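PDB 2PKH: histidine utilization repressor from Pseudomonas syringae pv. tomato, which probably represses the histidine utilization (hut) operon by binding DNA at the hutP region as long as inducer is absent. Local coordinates for residues 26-31 / 128-133; 19-24 / 35-40; 54-59 / 75-80. One frame throughout, in Å; residues are numbered along the deposited sequence.

Contact 1 of 3, residues 26-31 / 128-133; sequences ALALDM and VTAARL. With EDO (1,2-ethanediol), chain R.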
# COMPACT_ATOMS: atom_id res chain seq x y z
N ALA B 26 11.23 -26.45 2.07
CA ALA B 26 12.53 -26.30 2.78
C ALA B 26 13.14 -24.93 2.55
O ALA B 26 13.65 -24.30 3.48
CB ALA B 26 13.49 -27.41 2.41
N LEU B 27 13.08 -24.45 1.30
CA LEU B 27 13.60 -23.16 0.92
C LEU B 27 12.63 -22.05 1.31
O LEU B 27 13.06 -20.98 1.76
CB LEU B 27 13.79 -23.10 -0.62
CG LEU B 27 14.87 -23.90 -1.37
CD1 LEU B 27 14.55 -23.83 -2.87
CD2 LEU B 27 16.24 -23.34 -1.08
N ALA B 28 11.32 -22.28 1.15
CA ALA B 28 10.32 -21.28 1.52
C ALA B 28 10.39 -20.96 3.05
O ALA B 28 10.41 -19.78 3.42
CB ALA B 28 8.86 -21.74 1.08
N LEU B 29 10.52 -22.00 3.88
CA LEU B 29 10.39 -21.93 5.34
C LEU B 29 11.69 -22.14 6.16
O LEU B 29 11.67 -22.21 7.39
CB LEU B 29 9.34 -22.96 5.76
CG LEU B 29 7.91 -22.76 5.21
CD1 LEU B 29 6.96 -23.81 5.70
CD2 LEU B 29 7.43 -21.36 5.55
N ASP B 30 12.80 -22.27 5.45
CA ASP B 30 14.16 -22.29 5.98
C ASP B 30 14.25 -23.50 6.80
O ASP B 30 14.52 -23.42 8.00
CB ASP B 30 14.45 -21.03 6.86
CG ASP B 30 14.66 -19.77 6.03
OD1 ASP B 30 14.59 -19.89 4.79
OD2 ASP B 30 14.92 -18.67 6.62
N MSE B 31 14.00 -24.64 6.19
CA MSE B 31 14.05 -25.87 6.96
C MSE B 31 14.66 -27.05 6.20
O MSE B 31 14.99 -26.90 5.04
CB MSE B 31 12.64 -26.20 7.47
CG MSE B 31 11.58 -26.19 6.48
SE MSE B 31 9.89 -26.55 7.52
CE MSE B 31 9.77 -24.89 8.50
N VAL B 128 6.80 -18.32 8.99
CA VAL B 128 5.75 -19.01 9.66
C VAL B 128 5.01 -19.88 8.65
O VAL B 128 4.61 -21.03 8.96
CB VAL B 128 4.73 -18.00 10.28
CG1 VAL B 128 3.42 -18.71 10.72
CG2 VAL B 128 5.34 -17.20 11.49
N THR B 129 4.77 -19.29 7.47
CA THR B 129 3.89 -19.92 6.52
C THR B 129 4.19 -19.46 5.07
O THR B 129 4.74 -18.38 4.87
CB THR B 129 2.39 -19.65 6.92
OG1 THR B 129 1.53 -20.33 6.01
CG2 THR B 129 2.08 -18.09 6.89
N ALA B 130 3.91 -20.30 4.08
CA ALA B 130 4.03 -19.93 2.68
C ALA B 130 2.78 -20.45 2.00
O ALA B 130 2.32 -21.57 2.33
CB ALA B 130 5.29 -20.58 2.08
N ALA B 131 2.20 -19.67 1.08
CA ALA B 131 0.91 -20.07 0.46
C ALA B 131 0.96 -19.82 -1.04
O ALA B 131 1.59 -18.87 -1.49
CB ALA B 131 -0.29 -19.31 1.09
N ARG B 132 0.21 -20.59 -1.78
CA ARG B 132 0.13 -20.42 -3.22
C ARG B 132 -1.33 -20.22 -3.44
O ARG B 132 -2.14 -21.09 -3.11
CB ARG B 132 0.58 -21.72 -3.91
CG ARG B 132 0.60 -21.67 -5.43
CD ARG B 132 0.98 -23.03 -6.00
NE ARG B 132 1.25 -22.85 -7.43
CZ ARG B 132 0.34 -23.04 -8.36
NH1 ARG B 132 -0.87 -23.46 -8.00
NH2 ARG B 132 0.62 -22.85 -9.64
N LEU B 133 -1.71 -19.03 -3.91
CA LEU B 133 -3.17 -18.74 -3.95
C LEU B 133 -3.54 -18.53 -5.41
O LEU B 133 -2.91 -17.70 -6.11
CB LEU B 133 -3.46 -17.45 -3.16
CG LEU B 133 -2.83 -17.32 -1.75
CD1 LEU B 133 -2.86 -15.84 -1.46
CD2 LEU B 133 -3.80 -18.03 -0.88
C1 EDO R . 12.29 -21.74 10.92
O1 EDO R . 11.16 -21.76 9.98
C2 EDO R . 13.60 -22.11 10.19
O2 EDO R . 14.90 -21.40 10.38

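Contact 2 of 3, residues 19-24 / 35-40; sequences EAAGSE and QRVFHS. With EDO (1,2-ethanediol), chain O.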
# COMPACT_ATOMS: atom_id res chain seq x y z
N GLU B 19 3.24 -33.44 6.60
CA GLU B 19 4.02 -34.13 5.56
C GLU B 19 5.45 -33.59 5.63
O GLU B 19 5.69 -32.58 6.27
CB GLU B 19 3.43 -33.83 4.20
CG GLU B 19 3.42 -32.27 3.96
CD GLU B 19 2.67 -31.84 2.74
OE1 GLU B 19 1.49 -32.21 2.66
OE2 GLU B 19 3.20 -31.06 1.89
N ALA B 20 6.38 -34.22 4.92
CA ALA B 20 7.75 -33.66 4.76
C ALA B 20 7.75 -32.31 3.99
O ALA B 20 7.00 -32.11 3.00
CB ALA B 20 8.73 -34.73 4.07
N ALA B 21 8.62 -31.40 4.41
CA ALA B 21 8.75 -30.13 3.75
C ALA B 21 8.99 -30.36 2.28
O ALA B 21 8.39 -29.70 1.44
CB ALA B 21 9.96 -29.30 4.33
N GLY B 22 9.95 -31.25 1.96
CA GLY B 22 10.45 -31.31 0.56
C GLY B 22 11.26 -30.08 0.15
O GLY B 22 11.45 -29.12 0.93
N SER B 23 11.77 -30.09 -1.09
CA SER B 23 12.68 -29.01 -1.53
C SER B 23 12.06 -27.63 -1.44
O SER B 23 12.69 -26.65 -1.00
CB SER B 23 13.20 -29.28 -2.96
OG SER B 23 13.57 -30.66 -3.13
N GLU B 24 10.80 -27.54 -1.86
CA GLU B 24 10.08 -26.29 -2.00
C GLU B 24 9.89 -25.61 -0.66
O GLU B 24 10.20 -24.44 -0.50
CB GLU B 24 8.69 -26.58 -2.57
CG GLU B 24 8.48 -26.22 -3.97
CD GLU B 24 7.07 -25.58 -4.21
OE1 GLU B 24 6.50 -24.94 -3.27
OE2 GLU B 24 6.57 -25.68 -5.35
N GLN B 35 12.02 -32.27 7.28
CA GLN B 35 11.33 -31.80 8.48
C GLN B 35 9.84 -31.73 8.24
O GLN B 35 9.41 -31.52 7.12
CB GLN B 35 11.80 -30.39 8.82
CG GLN B 35 12.07 -30.26 10.26
CD GLN B 35 13.30 -29.43 10.56
OE1 GLN B 35 14.09 -29.77 11.45
NE2 GLN B 35 13.48 -28.34 9.82
N ARG B 36 9.05 -31.90 9.29
CA ARG B 36 7.60 -31.94 9.12
C ARG B 36 6.97 -30.55 9.11
O ARG B 36 7.35 -29.67 9.88
CB ARG B 36 6.91 -32.80 10.15
CG ARG B 36 7.70 -34.04 10.67
CD ARG B 36 8.39 -34.89 9.59
NE ARG B 36 7.61 -35.41 8.46
CZ ARG B 36 6.35 -35.85 8.50
NH1 ARG B 36 5.82 -36.35 7.38
NH2 ARG B 36 5.64 -35.81 9.62
N VAL B 37 6.04 -30.38 8.19
CA VAL B 37 5.33 -29.12 8.01
C VAL B 37 3.86 -29.50 8.02
O VAL B 37 3.51 -30.67 7.77
CB VAL B 37 5.64 -28.41 6.67
CG1 VAL B 37 7.11 -27.95 6.60
CG2 VAL B 37 5.21 -29.22 5.46
N PHE B 38 3.00 -28.54 8.29
CA PHE B 38 1.54 -28.78 8.13
C PHE B 38 1.04 -28.16 6.85
O PHE B 38 1.56 -27.14 6.43
CB PHE B 38 0.76 -28.19 9.32
CG PHE B 38 1.18 -28.74 10.64
CD1 PHE B 38 1.43 -30.11 10.80
CD2 PHE B 38 1.20 -27.91 11.76
CE1 PHE B 38 1.71 -30.66 12.04
CE2 PHE B 38 1.48 -28.45 13.01
CZ PHE B 38 1.75 -29.82 13.17
N HIS B 39 0.07 -28.81 6.22
CA HIS B 39 -0.31 -28.46 4.85
C HIS B 39 -1.86 -28.45 4.81
O HIS B 39 -2.48 -29.45 5.12
CB HIS B 39 0.23 -29.54 3.89
CG HIS B 39 -0.16 -29.31 2.46
ND1 HIS B 39 -0.11 -30.30 1.50
CD2 HIS B 39 -0.73 -28.25 1.87
CE1 HIS B 39 -0.59 -29.83 0.37
NE2 HIS B 39 -0.94 -28.58 0.55
N SER B 40 -2.45 -27.32 4.43
CA SER B 40 -3.83 -27.26 4.21
C SER B 40 -4.10 -26.82 2.73
O SER B 40 -3.39 -25.99 2.19
CB SER B 40 -4.54 -26.28 5.22
OG SER B 40 -4.03 -24.92 5.13
C1 EDO O . 1.83 -33.07 -0.60
O1 EDO O . 2.10 -31.65 -0.66
C2 EDO O . 0.32 -33.37 -0.52
O2 EDO O . -0.40 -33.04 -1.73

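Contact 3 of 3, residues 54-59 / 75-80; sequences EDRFVN and TPYAYL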
# COMPACT_ATOMS: atom_id res chain seq x y z
N GLU B 54 -6.49 -21.97 -1.80
CA GLU B 54 -5.36 -21.46 -0.96
C GLU B 54 -4.59 -22.73 -0.58
O GLU B 54 -5.15 -23.55 0.15
CB GLU B 54 -5.93 -20.87 0.33
CG GLU B 54 -4.92 -20.59 1.46
CD GLU B 54 -5.58 -20.32 2.85
OE1 GLU B 54 -5.01 -19.58 3.72
OE2 GLU B 54 -6.69 -20.83 3.07
N ASP B 55 -3.36 -22.91 -1.08
CA ASP B 55 -2.52 -24.08 -0.79
C ASP B 55 -1.45 -23.56 0.13
O ASP B 55 -0.64 -22.75 -0.32
CB ASP B 55 -1.84 -24.54 -2.07
CG ASP B 55 -1.41 -26.02 -1.99
OD1 ASP B 55 -1.77 -26.67 -0.95
OD2 ASP B 55 -0.68 -26.49 -2.91
N ARG B 56 -1.51 -23.94 1.41
CA ARG B 56 -0.76 -23.26 2.47
C ARG B 56 0.08 -24.23 3.24
O ARG B 56 -0.40 -25.29 3.62
CB ARG B 56 -1.74 -22.56 3.48
CG ARG B 56 -1.02 -21.88 4.69
CD ARG B 56 -1.92 -20.91 5.48
NE ARG B 56 -2.47 -19.78 4.69
CZ ARG B 56 -1.84 -18.64 4.42
NH1 ARG B 56 -0.58 -18.44 4.81
NH2 ARG B 56 -2.47 -17.72 3.69
N PHE B 57 1.31 -23.85 3.51
CA PHE B 57 2.19 -24.68 4.33
C PHE B 57 2.68 -23.90 5.55
O PHE B 57 2.91 -22.67 5.44
CB PHE B 57 3.39 -25.10 3.46
CG PHE B 57 2.98 -25.81 2.19
CD1 PHE B 57 3.03 -27.20 2.08
CD2 PHE B 57 2.48 -25.05 1.09
CE1 PHE B 57 2.59 -27.83 0.90
CE2 PHE B 57 2.04 -25.67 -0.07
CZ PHE B 57 2.06 -27.08 -0.13
N VAL B 58 2.88 -24.61 6.69
CA VAL B 58 3.02 -23.99 8.01
C VAL B 58 4.06 -24.75 8.79
O VAL B 58 4.10 -25.99 8.82
CB VAL B 58 1.67 -23.95 8.84
CG1 VAL B 58 1.87 -23.33 10.19
CG2 VAL B 58 0.48 -23.28 8.03
N ASN B 59 4.94 -23.97 9.38
CA ASN B 59 5.98 -24.51 10.17
C ASN B 59 5.32 -25.10 11.40
O ASN B 59 4.69 -24.37 12.19
CB ASN B 59 6.95 -23.41 10.63
CG ASN B 59 7.83 -23.90 11.74
OD1 ASN B 59 7.64 -23.50 12.87
ND2 ASN B 59 8.68 -24.91 11.46
N THR B 75 -10.23 -18.43 8.89
CA THR B 75 -9.22 -18.74 7.87
C THR B 75 -7.90 -19.13 8.59
O THR B 75 -7.65 -18.74 9.77
CB THR B 75 -8.89 -17.57 6.95
OG1 THR B 75 -8.25 -16.56 7.72
CG2 THR B 75 -10.14 -17.01 6.20
N PRO B 76 -7.06 -19.95 7.93
CA PRO B 76 -5.69 -20.21 8.42
C PRO B 76 -4.88 -18.93 8.78
O PRO B 76 -4.26 -18.84 9.85
CB PRO B 76 -5.04 -20.99 7.28
CG PRO B 76 -6.24 -21.69 6.55
CD PRO B 76 -7.45 -20.77 6.76
N TYR B 77 -4.92 -17.92 7.91
CA TYR B 77 -4.21 -16.67 8.23
C TYR B 77 -4.70 -16.02 9.52
O TYR B 77 -3.89 -15.59 10.30
CB TYR B 77 -4.32 -15.70 7.10
CG TYR B 77 -3.31 -14.59 7.25
CD1 TYR B 77 -1.98 -14.75 6.84
CD2 TYR B 77 -3.67 -13.38 7.85
CE1 TYR B 77 -1.04 -13.72 6.98
CE2 TYR B 77 -2.74 -12.36 8.04
CZ TYR B 77 -1.43 -12.53 7.59
OH TYR B 77 -0.49 -11.48 7.72
N ALA B 78 -6.01 -15.98 9.74
CA ALA B 78 -6.54 -15.38 10.94
C ALA B 78 -6.06 -16.18 12.12
O ALA B 78 -5.58 -15.62 13.11
CB ALA B 78 -8.07 -15.37 10.91
N TYR B 79 -6.23 -17.51 12.05
CA TYR B 79 -5.72 -18.37 13.10
C TYR B 79 -4.23 -18.11 13.42
O TYR B 79 -3.84 -17.80 14.56
CB TYR B 79 -5.91 -19.84 12.75
CG TYR B 79 -5.24 -20.75 13.73
CD1 TYR B 79 -5.77 -20.92 15.00
CD2 TYR B 79 -4.08 -21.46 13.38
CE1 TYR B 79 -5.15 -21.74 15.95
CE2 TYR B 79 -3.44 -22.30 14.30
CZ TYR B 79 -4.01 -22.44 15.59
OH TYR B 79 -3.44 -23.28 16.50
N LEU B 80 -3.40 -18.19 12.39
CA LEU B 80 -1.97 -18.00 12.52
C LEU B 80 -1.61 -16.62 13.11
O LEU B 80 -0.73 -16.51 13.96
CB LEU B 80 -1.27 -18.22 11.17
CG LEU B 80 -1.16 -19.66 10.60
CD1 LEU B 80 -0.52 -19.55 9.22
CD2 LEU B 80 -0.36 -20.56 11.52
O HOH W 1 -5.97 -17.77 5.18

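Contact 1 of 3, residues 26-31 / 128-133
Thr129 OG1 is gripped by two neighbours on strand 49-59, the carbonyl oxygen of Phe57 and NH1 of Arg56, and this holds the hydroxyl on the sheet face that looks away from residues 26-31. What Thr129 offers to the helix is its backbone: Leu29 CD2 lies 3.8 Å from Thr129 C. Leu29 starts out across the contact rather than into it; chi1 of -62° puts CG beside the backbone N, and with chi2 near 180° it is the CD2 branch that meets the strand. The same methyl lies 4.2 Å from Ala130 CB. One helical step back, Ala28 meets that alanine methyl to methyl, CB to CB at 3.9 Å, so the small side chains let the helix come close to the strand. Asp30, with positive phi (66°), turns the chain out of the helix, and Met31 N bonds back to Ala26 O at 2.8 Å. Ala28 O receives Arg120 NH1 of strand 113-123. Val128 and Thr129 together face Thr121 in a classic beta bulge, and beside it helix 22-29 rests on one face of the antiparallel sheet of the UTRA domain.

Contact 2 of 3, residues 19-24 / 35-40
Arg36 folds its guanidinium back over the Glu19-Ala20 peptide, so that Glu19 C lies over one face of the guanidinium, 3.3 Å from Arg36 NH1. Bends at chi2 (-46°) and chi3 (-54°) curl the chain this way; NH1 and Ala20 N are both donors and make no bond, and the charge is met by a salt bridge from NH2 to Glu18. Beneath it the strands pair antiparallel. Glu19 and Val37 form a hydrogen-bonded pair, Glu19 N to Val37 O at 3.0 Å and Val37 N to Glu19 O at 2.9 Å, and Ala21 N extends the ladder to Gln35 O at 2.8 Å. Val37 divides its methyls between CG2, beside Glu19 CG, and CG1, which touches Ala21 CB at 3.9 Å. The Glu19 carboxylate stands almost upright to the His39 ring, the planes 81° apart. His39 ND1 donates to the syn side of Glu19 OE1 at 2.7 Å, a bent bond with the oxygen near the ring plane but the nitrogen tilted out of the carboxylate plane. Lys17 also bridges to OE1, and an ethanediol, probably from the crystallisation liquor, donates to OE2. Since NE2 of His39 bonds Asp55, carboxylates at both nitrogens would probably favour a charged imidazole. These are the last rungs of an antiparallel pair at the edge of the chain's sheet, where strand 9-20 passes into helix 22-29 before strand 36-46 returns.

Contact 3 of 3, residues 54-59 / 75-80
Arg56, Leu80 and Pro76 bury the most surface here, and the side chain of Arg56 touches both of the others. From the strand it extends with CG anti to the backbone N (chi1 177°) and chi2 also extended, which carries CD to 3.6 Å from Pro76 CB and, less closely, to Leu80 CD1; a bend at chi3 (-59°) then turns NE toward Glu54, two residues back on the same face of the strand. Arg56 NE makes a nearly straight salt bridge to Glu54 OE1 at 2.7 Å, the oxygen lying in the guanidinium plane but the nitrogen standing above the carboxylate plane; a weak bond from NH2 to the same oxygen helps to fix the rotation of the group. Pro76 touches both charged chains, CB on Arg56 CD and CG 3.6 Å from Glu54 OE2. A water accepts from Tyr77 N at 2.9 Å and donates to Glu54 OE1 at 2.5 Å, a short distance that leaves the link from carboxylate to helix amide somewhat doubtful; the helix end would probably favour the negative charge. The turn itself is closed by Thr75, the N-cap, whose OG1 accepts from Ala78 N at 3.1 Å. One turn beyond Pro76, Leu80 and Val58 reach toward each other tip to tip, Leu80 CD2 meeting Val58 CG1 at 3.8 Å. Residues 76-80 run almost along residues 54-59, with axes 21° apart and 11.2 Å at closest approach. Helix 76-83 also reaches strand 36-46 through Pro76 on Ile42 and strand 126-136 through Leu80 on Thr129, while Tyr77 packs on Lys148 of the second subunit.

From the N terminus, strand 9-20 runs into helix 22-29, and contact 2 closes the first, short loop when strand 36-46 pairs beside it. Contact 1 starts inside that loop, at residues 26-31, and closes only at strand 126-136, so the two cross; Leu29 and Met31 of contact 1 pack on Val37 of contact 2. Contact 3 follows contact 2 in series and is nested within the long loop of contact 1. Strand 49-59 lies in the sheet between strands 36-46 and 126-136, bonded through its backbone to these strands of contacts 2 and 1, while its side chains make contact 3. Helices 22-29 and 76-83 cover opposite faces of this sheet in the C-terminal UTRA domain.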